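Local atomic coordinates of fusion protein of Nuclear RNA export factor 2 and Protein panoramix (Drosophila melanogaster, PDB entry 6IEW), a protein that acts with Panoramix, Piwi and Nxt1 in cotranscriptional transposon silencing, and is represented by its UBA domain fused to the Panoramix segment that binds it. Residues Glu32-Asp36 with Phe37-Leu41; Leu68-Ala71 with Asp72-Ser75; Leu76-Ala79 with Arg80-Val84. All coordinates share one frame; numbering follows the deposited sequence.

In the fold
Interaction 1 lies in the Nxf2 UBA (TAP-C) domain, where helix 23-32 turns into helix 37-49. Interactions 2 and 3 follow one another on helix 70-93 of the Panoramix part, with centres about 12 Å apart and packing between L68 CD1 and L76 CD2 at 4.1 Å. The centres of interactions 1 and 2 are about 23 Å apart, on opposite sides of the chain's centre, and the two contacts do not touch. Interaction 3 does reach interaction 1: L41 CD1 packs on V84 CG1 at 3.6 Å, and F37 lies against the same valine. This packing lies between the Nxf2 and Panoramix parts, which the construct joins by an engineered linker; residues 64-66 are not modelled.

Interaction 1 (Glu32-Asp36 with Phe37-Leu41); sequences EADWD and FERAL
The D36 side chain is turned anti to the backbone N (chi1 -174°), which sets its carboxylate over the first turn of helix 37-49, and a bend in R39 at chi3 (-55°) folds the guanidinium back across that aspartate. The arrangement is an N-cap at the tight junction between helices 23-32 and 37-49 of the Nxf2 UBA domain. Helix 23-32 closes in a Schellman motif with D34, at positive phi, as its C-prime residue, and a type I' turn from A33 to D36 leads into the next helix. The capping bond is nearly straight: R39 N donates to D36 OD2 at 2.9 Å, and OD2 accepts through the lone pair that faces away from OD1. The same oxygen accepts a hydrogen bond from a water that also donates to E38 OE1, so this water ties the cap to the helix's second residue. Behind the carboxylate, D36 CB sits centrally over one face of the R39 guanidinium, and the two flat groups are stacked, their planes only 10° apart. The salt bridge from D36 OD1 to R39 NH1 is correspondingly long, 3.7 Å, and works through charge alone, since no N-H points at the oxygen. R39 NH2 makes a weak hydrogen bond to A33 O at 3.0 Å, while D34 CB lies at the edge of the group. On the buried side A33 CB packs against A40 CB at 3.9 Å, and F15 of helix 4-19 touches A40; W35, turned the other way, rests on K8 and L12 of that helix. The backbone bond from A40 N to D36 O, 2.8 Å, starts the helical pattern. In the plane of the guanidinium, a second water accepts from R39 NH2 at 2.7 Å and donates to D34 O at 2.9 Å.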
loop_
_atom_site.group_PDB
_atom_site.type_symbol
_atom_site.label_atom_id
_atom_site.label_comp_id
_atom_site.label_asym_id
_atom_site.label_seq_id
_atom_site.Cartn_x
_atom_site.Cartn_y
_atom_site.Cartn_z
ATOM N N GLU A 32 5.768 9.632 2.418
ATOM C CA GLU A 32 6.753 9.947 1.387
ATOM C C GLU A 32 6.084 10.321 0.071
ATOM O O GLU A 32 6.627 11.128 -0.694
ATOM C CB GLU A 32 7.723 8.777 1.207
ATOM C CG GLU A 32 8.884 9.060 0.255
ATOM C CD GLU A 32 9.837 7.884 0.118
ATOM O OE1 GLU A 32 9.985 7.113 1.091
ATOM O OE2 GLU A 32 10.436 7.730 -0.967
ATOM N N ALA A 33 4.908 9.760 -0.207
ATOM C CA ALA A 33 4.158 10.062 -1.418
ATOM C C ALA A 33 3.240 11.263 -1.253
ATOM O O ALA A 33 2.402 11.518 -2.125
ATOM C CB ALA A 33 3.355 8.838 -1.865
ATOM N N ASP A 34 3.380 11.998 -0.153
ATOM C CA ASP A 34 2.579 13.191 0.118
ATOM C C ASP A 34 1.083 12.897 0.101
ATOM O O ASP A 34 0.285 13.664 -0.444
ATOM C CB ASP A 34 2.928 14.357 -0.806
ATOM C CG ASP A 34 2.405 15.682 -0.275
ATOM O OD1 ASP A 34 2.309 15.823 0.964
ATOM O OD2 ASP A 34 2.067 16.572 -1.083
ATOM N N TRP A 35 0.699 11.771 0.700
ATOM C CA TRP A 35 -0.696 11.453 0.992
ATOM C C TRP A 35 -1.537 11.202 -0.249
ATOM O O TRP A 35 -2.770 11.260 -0.181
ATOM C CB TRP A 35 -1.334 12.522 1.883
ATOM C CG TRP A 35 -0.654 12.591 3.181
ATOM C CD1 TRP A 35 0.429 13.356 3.516
ATOM C CD2 TRP A 35 -0.977 11.822 4.328
ATOM N NE1 TRP A 35 0.786 13.114 4.822
ATOM C CE2 TRP A 35 -0.067 12.175 5.342
ATOM C CE3 TRP A 35 -1.964 10.875 4.604
ATOM C CZ2 TRP A 35 -0.113 11.607 6.609
ATOM C CZ3 TRP A 35 -2.009 10.315 5.850
ATOM C CH2 TRP A 35 -1.092 10.679 6.842
ATOM N N ASP A 36 -0.906 10.922 -1.384
ATOM C CA ASP A 36 -1.625 10.613 -2.610
ATOM C C ASP A 36 -1.687 9.105 -2.789
ATOM O O ASP A 36 -0.648 8.437 -2.852
ATOM C CB ASP A 36 -0.989 11.269 -3.832
ATOM C CG ASP A 36 -1.825 11.070 -5.080
ATOM O OD1 ASP A 36 -2.797 11.830 -5.280
ATOM O OD2 ASP A 36 -1.535 10.135 -5.844
ATOM N N PHE A 37 -2.912 8.587 -2.873
ATOM C CA PHE A 37 -3.151 7.148 -2.926
ATOM C C PHE A 37 -2.431 6.510 -4.107
ATOM O O PHE A 37 -1.668 5.549 -3.941
ATOM C CB PHE A 37 -4.666 6.933 -3.012
ATOM C CG PHE A 37 -5.095 5.495 -3.082
ATOM C CD1 PHE A 37 -4.663 4.571 -2.146
ATOM C CD2 PHE A 37 -5.982 5.082 -4.065
ATOM C CE1 PHE A 37 -5.089 3.255 -2.208
ATOM C CE2 PHE A 37 -6.407 3.772 -4.128
ATOM C CZ PHE A 37 -5.960 2.857 -3.201
ATOM N N GLU A 38 -2.650 7.043 -5.311
ATOM C CA GLU A 38 -2.039 6.460 -6.502
ATOM C C GLU A 38 -0.517 6.532 -6.436
ATOM O O GLU A 38 0.177 5.549 -6.723
ATOM C CB GLU A 38 -2.565 7.160 -7.754
ATOM C CG GLU A 38 -1.997 6.612 -9.044
ATOM C CD GLU A 38 -2.507 7.355 -10.254
ATOM O OE1 GLU A 38 -3.025 8.479 -10.083
ATOM O OE2 GLU A 38 -2.395 6.815 -11.373
ATOM N N ARG A 39 0.026 7.688 -6.050
ATOM C CA ARG A 39 1.478 7.803 -5.959
ATOM C C ARG A 39 2.045 6.859 -4.907
ATOM O O ARG A 39 3.142 6.316 -5.082
ATOM C CB ARG A 39 1.888 9.249 -5.683
ATOM C CG ARG A 39 1.620 10.183 -6.849
ATOM C CD ARG A 39 2.513 11.415 -6.805
ATOM N NE ARG A 39 2.407 12.133 -5.538
ATOM C CZ ARG A 39 1.463 13.030 -5.264
ATOM N NH1 ARG A 39 0.529 13.313 -6.164
ATOM N NH2 ARG A 39 1.442 13.634 -4.088
ATOM N N ALA A 40 1.309 6.643 -3.813
ATOM C CA ALA A 40 1.782 5.730 -2.776
ATOM C C ALA A 40 1.848 4.296 -3.284
ATOM O O ALA A 40 2.803 3.569 -2.983
ATOM C CB ALA A 40 0.892 5.831 -1.537
ATOM N N LEU A 41 0.848 3.870 -4.058
ATOM C CA LEU A 41 0.881 2.524 -4.622
ATOM C C LEU A 41 2.067 2.358 -5.562
ATOM O O LEU A 41 2.786 1.351 -5.505
ATOM C CB LEU A 41 -0.433 2.221 -5.342
ATOM C CG LEU A 41 -1.667 2.157 -4.442
ATOM C CD1 LEU A 41 -2.925 2.008 -5.284
ATOM C CD2 LEU A 41 -1.557 1.019 -3.438
HETATM O O HOH W 1 -0.402 15.099 -2.810
HETATM O O HOH W 2 -2.079 10.743 -8.389
#

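Interaction 2 (Leu68-Ala71 with Asp72-Ser75); sequences LSKA and DKRS
A serine N-cap opens helix 70-93 in the Nxf2-interacting region of Panoramix: S69 OG accepts a hydrogen bond from D72 N at 3.1 Å. Chi1 of S69, 65°, tucks the hydroxyl between its own backbone N and carbonyl carbon, close to the first turn. A water bridges S69 N and D72 OD2, in place of the direct bond that would complete a capping box; it accepts from S69 N at 2.9 Å and donates to D72 OD2 at 2.8 Å. Backbone bonds from K73 N to S69 O, R74 N to K70 O and S75 N to A71 O carry the helix on. Just ahead of the cap, L68 CB packs at 3.8 Å on CG of K73, in the aliphatic part of the extended lysine chain. Further along that chain, K73 CE comes to 3.4 Å from L68 O. R74 points its guanidinium elsewhere, to N48, I53 and D55 of the fused Nxf2 domain. The ammonium groups of K70 and K73 stand 4.4 Å apart, NZ to NZ, and both donate to one water, which would ease their repulsion, while the carboxylate of D72, in the first turn, probably interacts favourably with the helix dipole.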
loop_
_atom_site.group_PDB
_atom_site.type_symbol
_atom_site.label_atom_id
_atom_site.label_comp_id
_atom_site.label_asym_id
_atom_site.label_seq_id
_atom_site.Cartn_x
_atom_site.Cartn_y
_atom_site.Cartn_z
ATOM N N LEU A 68 -0.154 -18.014 4.328
ATOM C CA LEU A 68 0.731 -17.685 3.221
ATOM C C LEU A 68 2.152 -17.445 3.707
ATOM O O LEU A 68 2.373 -16.882 4.783
ATOM C CB LEU A 68 0.238 -16.428 2.501
ATOM C CG LEU A 68 -1.125 -16.484 1.819
ATOM C CD1 LEU A 68 -1.373 -15.199 1.042
ATOM C CD2 LEU A 68 -1.216 -17.695 0.908
ATOM N N SER A 69 3.115 -17.871 2.897
ATOM C CA SER A 69 4.500 -17.507 3.128
ATOM C C SER A 69 4.684 -16.009 2.903
ATOM O O SER A 69 3.843 -15.334 2.305
ATOM C CB SER A 69 5.409 -18.258 2.159
ATOM O OG SER A 69 5.156 -17.848 0.821
ATOM N N LYS A 70 5.808 -15.489 3.398
ATOM C CA LYS A 70 6.122 -14.085 3.163
ATOM C C LYS A 70 6.260 -13.794 1.671
ATOM O O LYS A 70 5.799 -12.751 1.192
ATOM C CB LYS A 70 7.387 -13.687 3.926
ATOM C CG LYS A 70 7.195 -13.528 5.434
ATOM C CD LYS A 70 6.266 -12.361 5.751
ATOM C CE LYS A 70 6.443 -11.851 7.185
ATOM N NZ LYS A 70 5.873 -12.743 8.230
ATOM N N ALA A 71 6.864 -14.716 0.917
ATOM C CA ALA A 71 7.009 -14.513 -0.522
ATOM C C ALA A 71 5.654 -14.417 -1.211
ATOM O O ALA A 71 5.467 -13.596 -2.118
ATOM C CB ALA A 71 7.847 -15.636 -1.136
ATOM N N ASP A 72 4.697 -15.248 -0.799
ATOM C CA ASP A 72 3.378 -15.204 -1.421
ATOM C C ASP A 72 2.553 -14.019 -0.942
ATOM O O ASP A 72 1.705 -13.520 -1.690
ATOM C CB ASP A 72 2.644 -16.528 -1.218
ATOM C CG ASP A 72 3.210 -17.641 -2.088
ATOM O OD1 ASP A 72 4.033 -17.338 -2.978
ATOM O OD2 ASP A 72 2.838 -18.808 -1.876
ATOM N N LYS A 73 2.777 -13.559 0.290
ATOM C CA LYS A 73 2.162 -12.310 0.725
ATOM C C LYS A 73 2.688 -11.137 -0.089
ATOM O O LYS A 73 1.925 -10.238 -0.468
ATOM C CB LYS A 73 2.433 -12.084 2.213
ATOM C CG LYS A 73 1.654 -13.012 3.132
ATOM C CD LYS A 73 2.121 -12.895 4.574
ATOM C CE LYS A 73 1.242 -13.728 5.487
ATOM N NZ LYS A 73 1.792 -13.809 6.869
ATOM N N ARG A 74 3.995 -11.124 -0.354
ATOM C CA ARG A 74 4.590 -10.057 -1.147
ATOM C C ARG A 74 4.014 -10.041 -2.555
ATOM O O ARG A 74 3.627 -8.985 -3.070
ATOM C CB ARG A 74 6.107 -10.245 -1.192
ATOM C CG ARG A 74 6.849 -9.168 -1.954
ATOM C CD ARG A 74 8.337 -9.484 -2.034
ATOM N NE ARG A 74 8.967 -9.579 -0.716
ATOM C CZ ARG A 74 9.466 -8.543 -0.048
ATOM N NH1 ARG A 74 9.403 -7.318 -0.558
ATOM N NH2 ARG A 74 10.026 -8.730 1.139
ATOM N N SER A 75 3.955 -11.209 -3.200
ATOM C CA SER A 75 3.413 -11.274 -4.554
ATOM C C SER A 75 1.960 -10.832 -4.586
ATOM O O SER A 75 1.536 -10.135 -5.516
ATOM C CB SER A 75 3.545 -12.690 -5.107
ATOM O OG SER A 75 4.902 -13.017 -5.344
HETATM O O HOH W 3 2.575 -19.737 0.745
HETATM O O HOH W 4 3.168 -11.825 8.063
#

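Interaction 3 (Leu76-Ala79 with Arg80-Val84)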
loop_
_atom_site.group_PDB
_atom_site.type_symbol
_atom_site.label_atom_id
_atom_site.label_comp_id
_atom_site.label_asym_id
_atom_site.label_seq_id
_atom_site.Cartn_x
_atom_site.Cartn_y
_atom_site.Cartn_z
ATOM N N LEU A 76 1.180 -11.233 -3.581
ATOM C CA LEU A 76 -0.222 -10.830 -3.539
ATOM C C LEU A 76 -0.356 -9.325 -3.342
ATOM O O LEU A 76 -1.214 -8.685 -3.965
ATOM C CB LEU A 76 -0.950 -11.590 -2.431
ATOM C CG LEU A 76 -2.435 -11.267 -2.232
ATOM C CD1 LEU A 76 -3.233 -11.510 -3.508
ATOM C CD2 LEU A 76 -3.006 -12.080 -1.079
ATOM N N ALA A 77 0.488 -8.744 -2.487
ATOM C CA ALA A 77 0.430 -7.308 -2.233
ATOM C C ALA A 77 0.745 -6.515 -3.494
ATOM O O ALA A 77 0.056 -5.543 -3.824
ATOM C CB ALA A 77 1.422 -6.947 -1.126
ATOM N N VAL A 78 1.808 -6.907 -4.195
ATOM C CA VAL A 78 2.169 -6.246 -5.445
ATOM C C VAL A 78 1.042 -6.378 -6.459
ATOM O O VAL A 78 0.674 -5.407 -7.133
ATOM C CB VAL A 78 3.494 -6.824 -5.976
ATOM C CG1 VAL A 78 3.755 -6.356 -7.407
ATOM C CG2 VAL A 78 4.643 -6.433 -5.058
ATOM N N ALA A 79 0.465 -7.577 -6.571
ATOM C CA ALA A 79 -0.598 -7.804 -7.545
ATOM C C ALA A 79 -1.827 -6.959 -7.236
ATOM O O ALA A 79 -2.462 -6.417 -8.151
ATOM C CB ALA A 79 -0.966 -9.286 -7.573
ATOM N N ARG A 80 -2.186 -6.850 -5.957
ATOM C CA ARG A 80 -3.327 -6.021 -5.584
ATOM C C ARG A 80 -3.058 -4.555 -5.885
ATOM O O ARG A 80 -3.924 -3.856 -6.428
ATOM C CB ARG A 80 -3.661 -6.219 -4.102
ATOM C CG ARG A 80 -4.333 -7.545 -3.802
ATOM C CD ARG A 80 -4.348 -7.869 -2.314
ATOM N NE ARG A 80 -5.063 -6.876 -1.514
ATOM C CZ ARG A 80 -6.340 -6.977 -1.157
ATOM N NH1 ARG A 80 -7.061 -8.026 -1.534
ATOM N NH2 ARG A 80 -6.896 -6.032 -0.413
ATOM N N ALA A 81 -1.861 -4.072 -5.545
ATOM C CA ALA A 81 -1.523 -2.682 -5.828
ATOM C C ALA A 81 -1.528 -2.411 -7.326
ATOM O O ALA A 81 -2.027 -1.372 -7.775
ATOM C CB ALA A 81 -0.160 -2.347 -5.218
ATOM N N GLU A 82 -0.985 -3.339 -8.117
ATOM C CA GLU A 82 -0.959 -3.149 -9.563
ATOM C C GLU A 82 -2.360 -3.177 -10.163
ATOM O O GLU A 82 -2.649 -2.433 -11.107
ATOM C CB GLU A 82 -0.052 -4.190 -10.218
ATOM C CG GLU A 82 1.425 -3.937 -9.977
ATOM C CD GLU A 82 2.307 -5.043 -10.514
ATOM O OE1 GLU A 82 1.785 -6.153 -10.749
ATOM O OE2 GLU A 82 3.518 -4.800 -10.701
ATOM N N LEU A 83 -3.249 -4.026 -9.632
ATOM C CA LEU A 83 -4.614 -4.060 -10.153
ATOM C C LEU A 83 -5.354 -2.764 -9.851
ATOM O O LEU A 83 -6.094 -2.255 -10.700
ATOM C CB LEU A 83 -5.382 -5.261 -9.598
ATOM C CG LEU A 83 -6.760 -5.485 -10.233
ATOM C CD1 LEU A 83 -6.616 -6.056 -11.641
ATOM C CD2 LEU A 83 -7.628 -6.386 -9.368
ATOM N N VAL A 84 -5.171 -2.219 -8.645
ATOM C CA VAL A 84 -5.830 -0.961 -8.303
ATOM C C VAL A 84 -5.317 0.166 -9.188
ATOM O O VAL A 84 -6.088 1.025 -9.631
ATOM C CB VAL A 84 -5.670 -0.653 -6.802
ATOM C CG1 VAL A 84 -6.125 0.767 -6.492
ATOM C CG2 VAL A 84 -6.465 -1.650 -5.980
#
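R80 lays the aliphatic part of its side chain back along the preceding turn, where its CD meets L76 CG at 3.9 Å and its CG comes within 3.3 Å of L76 O. The first torsion, -74°, sets CG beside the backbone N and starts the chain toward L76; a bend at chi3 then carries the guanidinium away from the leucine. Its polar end belongs to helix 4-19 of the fused Nxf2 domain, with a salt bridge to E17 and a hydrogen bond from NE to the carbonyl of V18, and a glycerol, probably from the crystallisation liquor, is bound about 3 Å from the side chain. The L76-R80 packing lies within an unbroken alpha helix, 70-93, of the Nxf2-interacting region of Panoramix, in a stretch predicted to form a coiled coil. The i to i+4 bonds repeat regularly, for example R80 N to L76 O at 2.9 Å and E82 N to V78 O at 2.8 Å. V78 and E82, one turn apart, run side by side in the same direction, and V78 CG1 lies against the carboxylate carbon CD of E82 at 3.7 Å. Helix 37-49 of the fused Nxf2 domain meets this pair, N48 touching V78 and I45 touching E82. A79 contributes mainly through its backbone: its carbonyl O accepts a hydrogen bond from L83 N at 2.9 Å, and L83 CB rests 3.5 Å from that same A79 O.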